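Local coordinates for protein putative regulator (Escherichia coli O6, PDB 3HFI) that is probably a GntR-type transcription regulator whose UTRA domain is likely to bind a small effector molecule and so tune the protein's hold on DNA, at residues T25-I29 and D85-H89; D51-R57 and I69-I75; I103-R109 and L134-F140. All blocks are in the same frame, centred on the assembly; numbering follows the deposited sequence.

Contact 1 of 3, residues T25-I29 and D85-H89; sequences TTEVI and DFNQH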
loop_
_atom_site.group_PDB
_atom_site.type_symbol
_atom_site.label_atom_id
_atom_site.label_comp_id
_atom_site.label_asym_id
_atom_site.label_seq_id
_atom_site.Cartn_x
_atom_site.Cartn_y
_atom_site.Cartn_z
ATOM N N THR A 25 -3.597 -7.433 15.641
ATOM C CA THR A 25 -4.819 -6.815 16.265
ATOM C C THR A 25 -5.076 -5.353 15.841
ATOM O O THR A 25 -4.200 -4.487 15.933
ATOM C CB THR A 25 -4.732 -6.785 17.826
ATOM O OG1 THR A 25 -4.465 -8.101 18.327
ATOM C CG2 THR A 25 -6.035 -6.237 18.477
ATOM N N THR A 26 -6.305 -5.082 15.432
ATOM C CA THR A 26 -6.746 -3.714 15.253
ATOM C C THR A 26 -7.971 -3.494 16.147
ATOM O O THR A 26 -8.913 -4.292 16.125
ATOM C CB THR A 26 -6.978 -3.385 13.767
ATOM O OG1 THR A 26 -8.359 -3.086 13.517
ATOM C CG2 THR A 26 -6.500 -4.526 12.877
ATOM N N GLU A 27 -7.933 -2.433 16.959
ATOM C CA GLU A 27 -9.069 -2.044 17.832
ATOM C C GLU A 27 -9.625 -0.651 17.482
ATOM O O GLU A 27 -8.852 0.275 17.265
ATOM C CB GLU A 27 -8.638 -2.045 19.290
ATOM C CG GLU A 27 -7.464 -1.112 19.558
ATOM C CD GLU A 27 -6.489 -1.665 20.581
ATOM O OE1 GLU A 27 -6.904 -1.773 21.761
ATOM O OE2 GLU A 27 -5.319 -1.989 20.201
ATOM N N VAL A 28 -10.950 -0.512 17.426
ATOM C CA VAL A 28 -11.573 0.780 17.165
ATOM C C VAL A 28 -11.484 1.600 18.427
ATOM O O VAL A 28 -11.860 1.136 19.473
ATOM C CB VAL A 28 -13.038 0.644 16.662
ATOM C CG1 VAL A 28 -13.702 2.006 16.554
ATOM C CG2 VAL A 28 -13.062 0.006 15.255
ATOM N N ILE A 29 -10.887 2.779 18.339
ATOM C CA ILE A 29 -10.780 3.703 19.477
ATOM C C ILE A 29 -12.046 4.555 19.492
ATOM O O ILE A 29 -12.686 4.754 20.516
ATOM C CB ILE A 29 -9.542 4.620 19.305
ATOM C CG1 ILE A 29 -8.256 3.792 19.498
ATOM C CG2 ILE A 29 -9.568 5.746 20.283
ATOM C CD1 ILE A 29 -6.964 4.456 18.957
ATOM N N ASP A 85 -19.833 -2.928 13.825
ATOM C CA ASP A 85 -18.797 -2.879 14.864
ATOM C C ASP A 85 -17.491 -3.390 14.261
ATOM O O ASP A 85 -17.290 -4.598 14.082
ATOM C CB ASP A 85 -19.180 -3.713 16.131
ATOM C CG ASP A 85 -18.091 -3.647 17.270
ATOM O OD1 ASP A 85 -17.068 -2.890 17.175
ATOM O OD2 ASP A 85 -18.265 -4.374 18.271
ATOM N N PHE A 86 -16.579 -2.475 14.006
ATOM C CA PHE A 86 -15.326 -2.839 13.396
ATOM C C PHE A 86 -14.265 -3.310 14.407
ATOM O O PHE A 86 -13.092 -3.498 14.040
ATOM C CB PHE A 86 -14.810 -1.690 12.527
ATOM C CG PHE A 86 -15.682 -1.394 11.324
ATOM C CD1 PHE A 86 -16.450 -0.232 11.272
ATOM C CD2 PHE A 86 -15.720 -2.281 10.249
ATOM C CE1 PHE A 86 -17.241 0.051 10.159
ATOM C CE2 PHE A 86 -16.512 -2.005 9.131
ATOM C CZ PHE A 86 -17.272 -0.849 9.089
ATOM N N ASN A 87 -14.665 -3.506 15.668
ATOM C CA ASN A 87 -13.928 -4.399 16.569
ATOM C C ASN A 87 -14.266 -5.855 16.224
ATOM O O ASN A 87 -13.546 -6.777 16.601
ATOM C CB ASN A 87 -14.258 -4.110 18.052
ATOM C CG ASN A 87 -13.533 -2.871 18.593
ATOM O OD1 ASN A 87 -14.142 -1.984 19.203
ATOM N ND2 ASN A 87 -12.234 -2.809 18.372
ATOM N N GLN A 88 -15.373 -6.043 15.507
ATOM C CA GLN A 88 -15.885 -7.378 15.140
ATOM C C GLN A 88 -15.835 -7.679 13.622
ATOM O O GLN A 88 -16.049 -8.811 13.201
ATOM C CB GLN A 88 -17.347 -7.537 15.650
ATOM C CG GLN A 88 -17.518 -7.715 17.162
ATOM C CD GLN A 88 -16.929 -9.039 17.647
ATOM O OE1 GLN A 88 -15.701 -9.233 17.620
ATOM N NE2 GLN A 88 -17.798 -9.967 18.081
ATOM N N HIS A 89 -15.581 -6.664 12.801
ATOM C CA HIS A 89 -15.587 -6.829 11.355
ATOM C C HIS A 89 -14.399 -6.125 10.818
ATOM O O HIS A 89 -13.888 -5.227 11.478
ATOM C CB HIS A 89 -16.875 -6.277 10.777
ATOM C CG HIS A 89 -18.048 -7.120 11.129
ATOM N ND1 HIS A 89 -18.898 -6.813 12.173
ATOM C CD2 HIS A 89 -18.450 -8.324 10.659
ATOM C CE1 HIS A 89 -19.807 -7.767 12.296
ATOM N NE2 HIS A 89 -19.555 -8.700 11.395
#
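Phe86 meets Val28 with the root of its side chain, not with its ring. The ring leads away from the strand: the carbonyl oxygen of His89 lies in plane at its edge, and Leu91 and Thr94 of helix 91-99 and Ile81 touch the side chain. A large flat hydrocarbon suits this buried place. The other flat group, the amide of Asn87, ends beside the strand backbone. Its modelled ND2 is 2.8 Å from Val28 N, but the amide is probably turned over in the model; turned back, it may take a hydrogen bond from that N-H.

Val28 supplies the apolar part. With CG1 anti to the backbone N (chi1 174°), CG2 lies beside that N and presses on the loop, 3.7 Å from Phe86 CB and 3.6 Å from Phe86 C. A branched valine offers this methyl close to the main chain, as strands favour. Glu27 and Ile29 bond through their backbones to strand 51-60, so Val28 between them turns its own N-H to the outer side of the sheet, where the loop approaches.

Asp85 folds back on the loop. Its OD1 accepts from Asn87 N at 2.9 Å, the donor standing 54° out of the carboxylate plane, while Asp85 O accepts from Gln88 N at 2.8 Å. A short acidic side chain can fold back in this way. An Asx turn combined with a beta turn thus sets the loop before helix 91-99 against strand 26-35, outermost in the chain's antiparallel sheet.

Contact 2 of 3, residues D51-R57 and I69-I75; sequences DILYLER and IENRINI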
loop_
_atom_site.group_PDB
_atom_site.type_symbol
_atom_site.label_atom_id
_atom_site.label_comp_id
_atom_site.label_asym_id
_atom_site.label_seq_id
_atom_site.Cartn_x
_atom_site.Cartn_y
_atom_site.Cartn_z
ATOM N N ASP A 51 -21.953 14.416 5.132
ATOM C CA ASP A 51 -21.573 13.553 6.243
ATOM C C ASP A 51 -20.748 12.372 5.794
ATOM O O ASP A 51 -20.986 11.766 4.748
ATOM C CB ASP A 51 -22.819 13.097 7.008
ATOM C CG ASP A 51 -23.331 14.125 7.975
ATOM O OD1 ASP A 51 -22.627 15.108 8.297
ATOM O OD2 ASP A 51 -24.432 13.917 8.505
ATOM N N ILE A 52 -19.648 12.138 6.491
ATOM C CA ILE A 52 -18.838 10.971 6.272
ATOM C C ILE A 52 -18.661 10.291 7.596
ATOM O O ILE A 52 -18.929 10.897 8.669
ATOM C CB ILE A 52 -17.484 11.321 5.594
ATOM C CG1 ILE A 52 -16.627 12.353 6.407
ATOM C CG2 ILE A 52 -17.724 11.778 4.133
ATOM C CD1 ILE A 52 -15.802 11.748 7.575
ATOM N N LEU A 53 -18.249 9.026 7.556
ATOM C CA LEU A 53 -17.898 8.269 8.773
ATOM C C LEU A 53 -16.376 8.364 9.095
ATOM O O LEU A 53 -15.535 8.075 8.240
ATOM C CB LEU A 53 -18.298 6.787 8.610
ATOM C CG LEU A 53 -17.972 5.802 9.755
ATOM C CD1 LEU A 53 -18.709 6.265 10.998
ATOM C CD2 LEU A 53 -18.356 4.365 9.338
ATOM N N TYR A 54 -16.026 8.805 10.299
ATOM C CA TYR A 54 -14.671 8.889 10.714
ATOM C C TYR A 54 -14.446 7.692 11.650
ATOM O O TYR A 54 -15.257 7.446 12.498
ATOM C CB TYR A 54 -14.440 10.158 11.482
ATOM C CG TYR A 54 -13.135 10.190 12.248
ATOM C CD1 TYR A 54 -11.968 10.694 11.662
ATOM C CD2 TYR A 54 -13.070 9.764 13.557
ATOM C CE1 TYR A 54 -10.780 10.768 12.356
ATOM C CE2 TYR A 54 -11.850 9.826 14.284
ATOM C CZ TYR A 54 -10.719 10.335 13.662
ATOM O OH TYR A 54 -9.494 10.356 14.322
ATOM N N LEU A 55 -13.375 6.922 11.443
ATOM C CA LEU A 55 -13.022 5.793 12.298
ATOM C C LEU A 55 -11.587 5.958 12.706
ATOM O O LEU A 55 -10.714 6.141 11.846
ATOM C CB LEU A 55 -13.118 4.519 11.496
ATOM C CG LEU A 55 -14.050 3.395 11.701
ATOM C CD1 LEU A 55 -15.508 3.857 11.992
ATOM C CD2 LEU A 55 -13.905 2.461 10.476
ATOM N N GLU A 56 -11.313 5.853 13.995
ATOM C CA GLU A 56 -9.939 5.822 14.467
ATOM C C GLU A 56 -9.637 4.433 15.016
ATOM O O GLU A 56 -10.357 3.936 15.910
ATOM C CB GLU A 56 -9.758 6.873 15.568
ATOM C CG GLU A 56 -8.339 7.190 15.964
ATOM C CD GLU A 56 -8.292 8.348 17.020
ATOM O OE1 GLU A 56 -9.183 8.450 17.903
ATOM O OE2 GLU A 56 -7.352 9.173 16.950
ATOM N N ARG A 57 -8.571 3.834 14.494
ATOM C CA ARG A 57 -8.228 2.432 14.743
ATOM C C ARG A 57 -6.762 2.312 15.082
ATOM O O ARG A 57 -5.925 2.982 14.473
ATOM C CB ARG A 57 -8.548 1.609 13.505
ATOM C CG ARG A 57 -10.051 1.436 13.326
ATOM C CD ARG A 57 -10.410 1.320 11.894
ATOM N NE ARG A 57 -10.037 0.017 11.423
ATOM C CZ ARG A 57 -9.261 -0.243 10.370
ATOM N NH1 ARG A 57 -8.725 0.695 9.583
ATOM N NH2 ARG A 57 -9.016 -1.502 10.091
ATOM N N ILE A 69 -4.625 4.589 12.653
ATOM C CA ILE A 69 -5.297 4.768 11.391
ATOM C C ILE A 69 -6.549 5.585 11.615
ATOM O O ILE A 69 -7.364 5.242 12.487
ATOM C CB ILE A 69 -5.695 3.421 10.766
ATOM C CG1 ILE A 69 -4.487 2.452 10.787
ATOM C CG2 ILE A 69 -6.269 3.667 9.342
ATOM C CD1 ILE A 69 -4.786 1.052 10.265
ATOM N N GLU A 70 -6.708 6.646 10.829
ATOM C CA GLU A 70 -7.939 7.462 10.798
ATOM C C GLU A 70 -8.542 7.343 9.421
ATOM O O GLU A 70 -7.967 7.839 8.438
ATOM C CB GLU A 70 -7.566 8.898 11.066
ATOM C CG GLU A 70 -6.971 9.045 12.390
ATOM C CD GLU A 70 -6.661 10.480 12.665
ATOM O OE1 GLU A 70 -5.555 10.932 12.264
ATOM O OE2 GLU A 70 -7.520 11.133 13.313
ATOM N N ASN A 71 -9.633 6.606 9.318
ATOM C CA ASN A 71 -10.324 6.397 8.071
ATOM C C ASN A 71 -11.501 7.387 7.948
ATOM O O ASN A 71 -12.211 7.633 8.928
ATOM C CB ASN A 71 -10.895 4.959 8.015
ATOM C CG ASN A 71 -9.866 3.901 8.207
ATOM O OD1 ASN A 71 -9.894 3.146 9.181
ATOM N ND2 ASN A 71 -8.974 3.784 7.233
ATOM N N ARG A 72 -11.728 7.925 6.762
ATOM C CA ARG A 72 -12.881 8.719 6.477
ATOM C C ARG A 72 -13.531 8.133 5.221
ATOM O O ARG A 72 -12.933 8.074 4.153
ATOM C CB ARG A 72 -12.450 10.144 6.247
ATOM C CG ARG A 72 -12.197 10.906 7.549
ATOM C CD ARG A 72 -11.567 12.201 7.331
ATOM N NE ARG A 72 -11.430 12.988 8.573
ATOM C CZ ARG A 72 -10.303 13.062 9.280
ATOM N NH1 ARG A 72 -9.253 12.359 8.941
ATOM N NH2 ARG A 72 -10.241 13.788 10.368
ATOM N N ILE A 73 -14.779 7.727 5.382
ATOM C CA ILE A 73 -15.520 6.862 4.458
ATOM C C ILE A 73 -16.771 7.554 3.916
ATOM O O ILE A 73 -17.570 8.089 4.700
ATOM C CB ILE A 73 -15.944 5.547 5.174
ATOM C CG1 ILE A 73 -14.696 4.798 5.672
ATOM C CG2 ILE A 73 -16.681 4.692 4.191
ATOM C CD1 ILE A 73 -14.824 4.237 7.096
ATOM N N ASN A 74 -16.928 7.558 2.580
ATOM C CA ASN A 74 -18.141 8.045 1.952
ATOM C C ASN A 74 -19.249 7.021 2.178
ATOM O O ASN A 74 -19.326 5.998 1.504
ATOM C CB ASN A 74 -17.917 8.231 0.457
ATOM C CG ASN A 74 -19.119 8.771 -0.236
ATOM O OD1 ASN A 74 -20.150 9.027 0.393
ATOM N ND2 ASN A 74 -19.000 8.993 -1.526
ATOM N N ILE A 75 -20.122 7.302 3.106
ATOM C CA ILE A 75 -21.154 6.355 3.513
ATOM C C ILE A 75 -22.294 6.198 2.491
ATOM O O ILE A 75 -22.977 5.169 2.464
ATOM C CB ILE A 75 -21.685 6.693 4.932
ATOM C CG1 ILE A 75 -22.249 8.089 5.043
ATOM C CG2 ILE A 75 -20.577 6.652 5.942
ATOM C CD1 ILE A 75 -22.165 8.584 6.534
#
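Ile73 and Ile75 fit their methyls against the leucines of strand 51-57. Ile73 CD1 touches both Leu53 CD2 and Leu55 CD2, 3.9 Å from the latter, and Ile75, with CG1 wedged between its backbone N and carbonyl carbon (chi1 58°), sets CG2 3.5 Å from Leu53 CB. Branched and aliphatic, Leu53, Leu55 and Ile73 share one face of the hairpin, where Leu91 of helix 91-99 rests on Leu55 and Ile73; Ile75 closes on Leu53 from the turn after the strand.

On that same face Arg57 bends at chi3 (75°) and brings NH1 back over the neighbouring strand, where it gives a 2.7 Å hydrogen bond to a lone pair of Asn71 OD1. Asn71 ND2 in turn binds Glu147, so the amide is used at both ends.

The face of Tyr54, Glu56, Glu70 and Arg72 is mainly polar. Tyr54 puts CD1 over the centre of the Arg72 guanidinium, 3.7 Å above its plane, with the two planes 63° apart, while Ile52 CD1 lies on the aliphatic stem at Arg72 CG, 3.7 Å away. Arg72 NE forms a salt bridge with Glu34. Glu70 OE2 lies at the ring edge, in plane, and a bond from Tyr54 OH is modelled, but its 2.3 Å is doubtful. Between the strands run paired backbone bonds such as Asn71 N to Leu55 O, 2.8 Å.

Glu56 OE2 comes within 4.1 Å of Glu70 OE2. The salt bridge from Arg119 and hydrogen bond from Trp152 to Glu70 OE1 would probably favour the ionised form, while nearby Glu56 would work against it.

Contact 3 of 3, residues I103-R109 and L134-F140; sequences IRYSESR and LEQLVFF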
loop_
_atom_site.group_PDB
_atom_site.type_symbol
_atom_site.label_atom_id
_atom_site.label_comp_id
_atom_site.label_asym_id
_atom_site.label_seq_id
_atom_site.Cartn_x
_atom_site.Cartn_y
_atom_site.Cartn_z
ATOM N N ILE A 103 -12.777 -2.890 -4.532
ATOM C CA ILE A 103 -11.673 -1.934 -4.502
ATOM C C ILE A 103 -10.624 -2.253 -5.541
ATOM O O ILE A 103 -10.066 -3.338 -5.551
ATOM C CB ILE A 103 -11.065 -1.874 -3.090
ATOM C CG1 ILE A 103 -12.137 -1.290 -2.133
ATOM C CG2 ILE A 103 -9.756 -1.048 -3.079
ATOM C CD1 ILE A 103 -11.749 -1.408 -0.698
ATOM N N ARG A 104 -10.398 -1.308 -6.450
ATOM C CA ARG A 104 -9.537 -1.469 -7.557
ATOM C C ARG A 104 -8.296 -0.610 -7.614
ATOM O O ARG A 104 -7.392 -0.982 -8.368
ATOM C CB ARG A 104 -10.299 -1.250 -8.853
ATOM C CG ARG A 104 -11.534 -2.159 -8.965
ATOM C CD ARG A 104 -12.146 -2.039 -10.336
ATOM N NE ARG A 104 -13.417 -2.738 -10.348
ATOM C CZ ARG A 104 -13.583 -3.993 -10.709
ATOM N NH1 ARG A 104 -12.544 -4.716 -11.160
ATOM N NH2 ARG A 104 -14.820 -4.529 -10.663
ATOM N N TYR A 105 -8.250 0.485 -6.858
ATOM C CA TYR A 105 -7.099 1.379 -6.818
ATOM C C TYR A 105 -6.907 2.030 -5.484
ATOM O O TYR A 105 -7.869 2.283 -4.730
ATOM C CB TYR A 105 -7.161 2.568 -7.803
ATOM C CG TYR A 105 -7.551 2.216 -9.202
ATOM C CD1 TYR A 105 -6.564 2.059 -10.209
ATOM C CD2 TYR A 105 -8.884 2.068 -9.560
ATOM C CE1 TYR A 105 -6.919 1.723 -11.527
ATOM C CE2 TYR A 105 -9.242 1.757 -10.875
ATOM C CZ TYR A 105 -8.256 1.579 -11.838
ATOM O OH TYR A 105 -8.608 1.244 -13.132
ATOM N N SER A 106 -5.663 2.428 -5.292
ATOM C CA SER A 106 -5.109 3.003 -4.081
ATOM C C SER A 106 -4.063 4.019 -4.523
ATOM O O SER A 106 -3.275 3.705 -5.418
ATOM C CB SER A 106 -4.237 1.927 -3.421
ATOM O OG SER A 106 -4.625 1.938 -2.174
ATOM N N GLU A 107 -3.938 5.139 -3.804
ATOM C CA GLU A 107 -2.825 6.038 -3.996
ATOM C C GLU A 107 -2.367 6.372 -2.586
ATOM O O GLU A 107 -3.194 6.654 -1.751
ATOM C CB GLU A 107 -3.303 7.353 -4.620
ATOM C CG GLU A 107 -3.731 7.257 -6.041
ATOM C CD GLU A 107 -4.348 8.569 -6.592
ATOM O OE1 GLU A 107 -4.775 9.477 -5.832
ATOM O OE2 GLU A 107 -4.447 8.655 -7.825
ATOM N N SER A 108 -1.066 6.450 -2.347
ATOM C CA SER A 108 -0.593 6.903 -1.083
ATOM C C SER A 108 0.450 7.966 -1.288
ATOM O O SER A 108 1.201 7.936 -2.249
ATOM C CB SER A 108 0.059 5.737 -0.339
ATOM O OG SER A 108 -0.797 4.635 -0.234
ATOM N N ARG A 109 0.594 8.803 -0.275
ATOM C CA ARG A 109 1.555 9.885 -0.249
ATOM C C ARG A 109 2.194 9.852 1.103
ATOM O O ARG A 109 1.495 9.728 2.087
ATOM C CB ARG A 109 0.799 11.168 -0.441
ATOM C CG ARG A 109 1.642 12.383 -0.578
ATOM C CD ARG A 109 0.653 13.481 -0.935
ATOM N NE ARG A 109 1.227 14.820 -1.020
ATOM C CZ ARG A 109 0.490 15.945 -1.064
ATOM N NH1 ARG A 109 -0.861 15.876 -1.018
ATOM N NH2 ARG A 109 1.099 17.151 -1.140
ATOM N N LEU A 134 1.256 8.746 6.348
ATOM C CA LEU A 134 0.737 8.364 5.052
ATOM C C LEU A 134 -0.664 8.903 4.881
ATOM O O LEU A 134 -1.474 8.839 5.821
ATOM C CB LEU A 134 0.720 6.873 5.041
ATOM C CG LEU A 134 0.289 6.100 3.855
ATOM C CD1 LEU A 134 1.551 5.318 3.588
ATOM C CD2 LEU A 134 -0.862 5.170 4.206
ATOM N N GLU A 135 -0.952 9.503 3.719
ATOM C CA GLU A 135 -2.353 9.730 3.300
ATOM C C GLU A 135 -2.632 8.736 2.207
ATOM O O GLU A 135 -1.873 8.660 1.265
ATOM C CB GLU A 135 -2.585 11.102 2.678
ATOM C CG GLU A 135 -2.460 12.273 3.568
ATOM C CD GLU A 135 -2.702 13.586 2.794
ATOM O OE1 GLU A 135 -2.307 13.696 1.624
ATOM O OE2 GLU A 135 -3.293 14.499 3.319
ATOM N N GLN A 136 -3.755 8.044 2.274
ATOM C CA GLN A 136 -4.087 7.053 1.297
ATOM C C GLN A 136 -5.506 7.240 0.831
ATOM O O GLN A 136 -6.431 7.355 1.648
ATOM C CB GLN A 136 -3.990 5.683 1.931
ATOM C CG GLN A 136 -4.277 4.562 0.917
ATOM C CD GLN A 136 -4.198 3.214 1.520
ATOM O OE1 GLN A 136 -4.999 2.873 2.437
ATOM N NE2 GLN A 136 -3.213 2.403 1.042
ATOM N N LEU A 137 -5.692 7.248 -0.468
ATOM C CA LEU A 137 -7.005 7.384 -1.061
ATOM C C LEU A 137 -7.293 6.036 -1.708
ATOM O O LEU A 137 -6.503 5.565 -2.467
ATOM C CB LEU A 137 -7.006 8.536 -2.085
ATOM C CG LEU A 137 -8.343 9.032 -2.630
ATOM C CD1 LEU A 137 -9.343 9.350 -1.536
ATOM C CD2 LEU A 137 -8.174 10.237 -3.562
ATOM N N VAL A 138 -8.456 5.474 -1.412
ATOM C CA VAL A 138 -8.904 4.149 -1.850
ATOM C C VAL A 138 -10.143 4.311 -2.728
ATOM O O VAL A 138 -11.038 5.077 -2.383
ATOM C CB VAL A 138 -9.185 3.243 -0.617
ATOM C CG1 VAL A 138 -9.687 1.846 -1.054
ATOM C CG2 VAL A 138 -7.881 3.105 0.249
ATOM N N PHE A 139 -10.164 3.621 -3.886
ATOM C CA PHE A 139 -11.142 3.828 -4.949
ATOM C C PHE A 139 -11.798 2.511 -5.302
ATOM O O PHE A 139 -11.129 1.462 -5.353
ATOM C CB PHE A 139 -10.490 4.266 -6.242
ATOM C CG PHE A 139 -9.812 5.606 -6.210
ATOM C CD1 PHE A 139 -10.339 6.672 -6.905
ATOM C CD2 PHE A 139 -8.585 5.757 -5.601
ATOM C CE1 PHE A 139 -9.661 7.901 -6.951
ATOM C CE2 PHE A 139 -7.882 6.965 -5.623
ATOM C CZ PHE A 139 -8.430 8.049 -6.316
ATOM N N PHE A 140 -13.094 2.572 -5.608
ATOM C CA PHE A 140 -13.743 1.513 -6.342
ATOM C C PHE A 140 -13.431 1.568 -7.824
ATOM O O PHE A 140 -13.219 0.569 -8.479
ATOM C CB PHE A 140 -15.240 1.670 -6.184
ATOM C CG PHE A 140 -15.759 1.346 -4.814
ATOM C CD1 PHE A 140 -15.337 0.206 -4.124
ATOM C CD2 PHE A 140 -16.705 2.168 -4.225
ATOM C CE1 PHE A 140 -15.867 -0.085 -2.869
ATOM C CE2 PHE A 140 -17.272 1.852 -2.971
ATOM C CZ PHE A 140 -16.852 0.741 -2.307
#
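Phe139 sets its CB and ring edge against Tyr105 and crosses Glu107 obliquely. Its CB rests on Tyr105, 4.0 Å from Tyr105 CB and nearer still to the carbonyl oxygen. CG is anti to the carbonyl carbon (chi1 -65°), which swings the ring along the strand pair; CD2 then brings its edge to Tyr105 O, 3.7 Å away and in the ring plane. Further out, CE2 is 4.0 Å from Glu107 CD, and CZ at the tip is as far from Glu107 OE1, the carboxylate being turned 71° to the ring. A flat phenylalanine suits the place, its weakly positive C-H rim lying towards a carbonyl and a carboxylate oxygen.

The main chain of Phe139 accepts twice. Its carbonyl oxygen takes a bond from Arg104 N at 3.1 Å and a weak one from Tyr105 N, so two residues face one. Just before the bulge Ile103 turns its CG2 onto Val138 CG1, 3.5 Å away, and its CG1 leans on the Phe140 ring.

Beyond the bulge the pairing is regular, as in Leu137 N to Glu107 O at 2.9 Å. Arg109 lies extended beside Glu135 in a long salt bridge, NH1 to OE1 3.7 Å, while Glu135 OE2 is bonded by Tyr39. The small Ser106 and Ser108 flank Gln136, their OG atoms each 3.5 Å from its NE2; the Gln136 amide bonds Tyr159 and Gly161 of the second subunit. A classic beta bulge marks the start of strand 105-114, outermost within the chain; residues 105-109 pair antiparallel with a strand of the second subunit, so the sheet of this UTRA domain runs on across the dimer.

All three contacts reach the same antiparallel sheet. Contact 2 is nested in the chain loop closed by contact 1, and the two touch although their centres are 13 Å apart: Ile29 N is 2.7 Å from Glu56 O, a probable hydrogen bond, and Phe86 CD1 packs 3.8 Å from Leu55 CD2. Contact 3 follows later in the chain, its centre 14 Å from that of contact 2, with nearest atoms about 6 Å apart. Contacts 1 and 3 lie on opposite sides of the chain's centre, 21 Å between centres, at strands outermost within this chain, 26-35 and 105-114: one edge meets a loop, the other the second subunit, with the 51-57/69-75 hairpin in between.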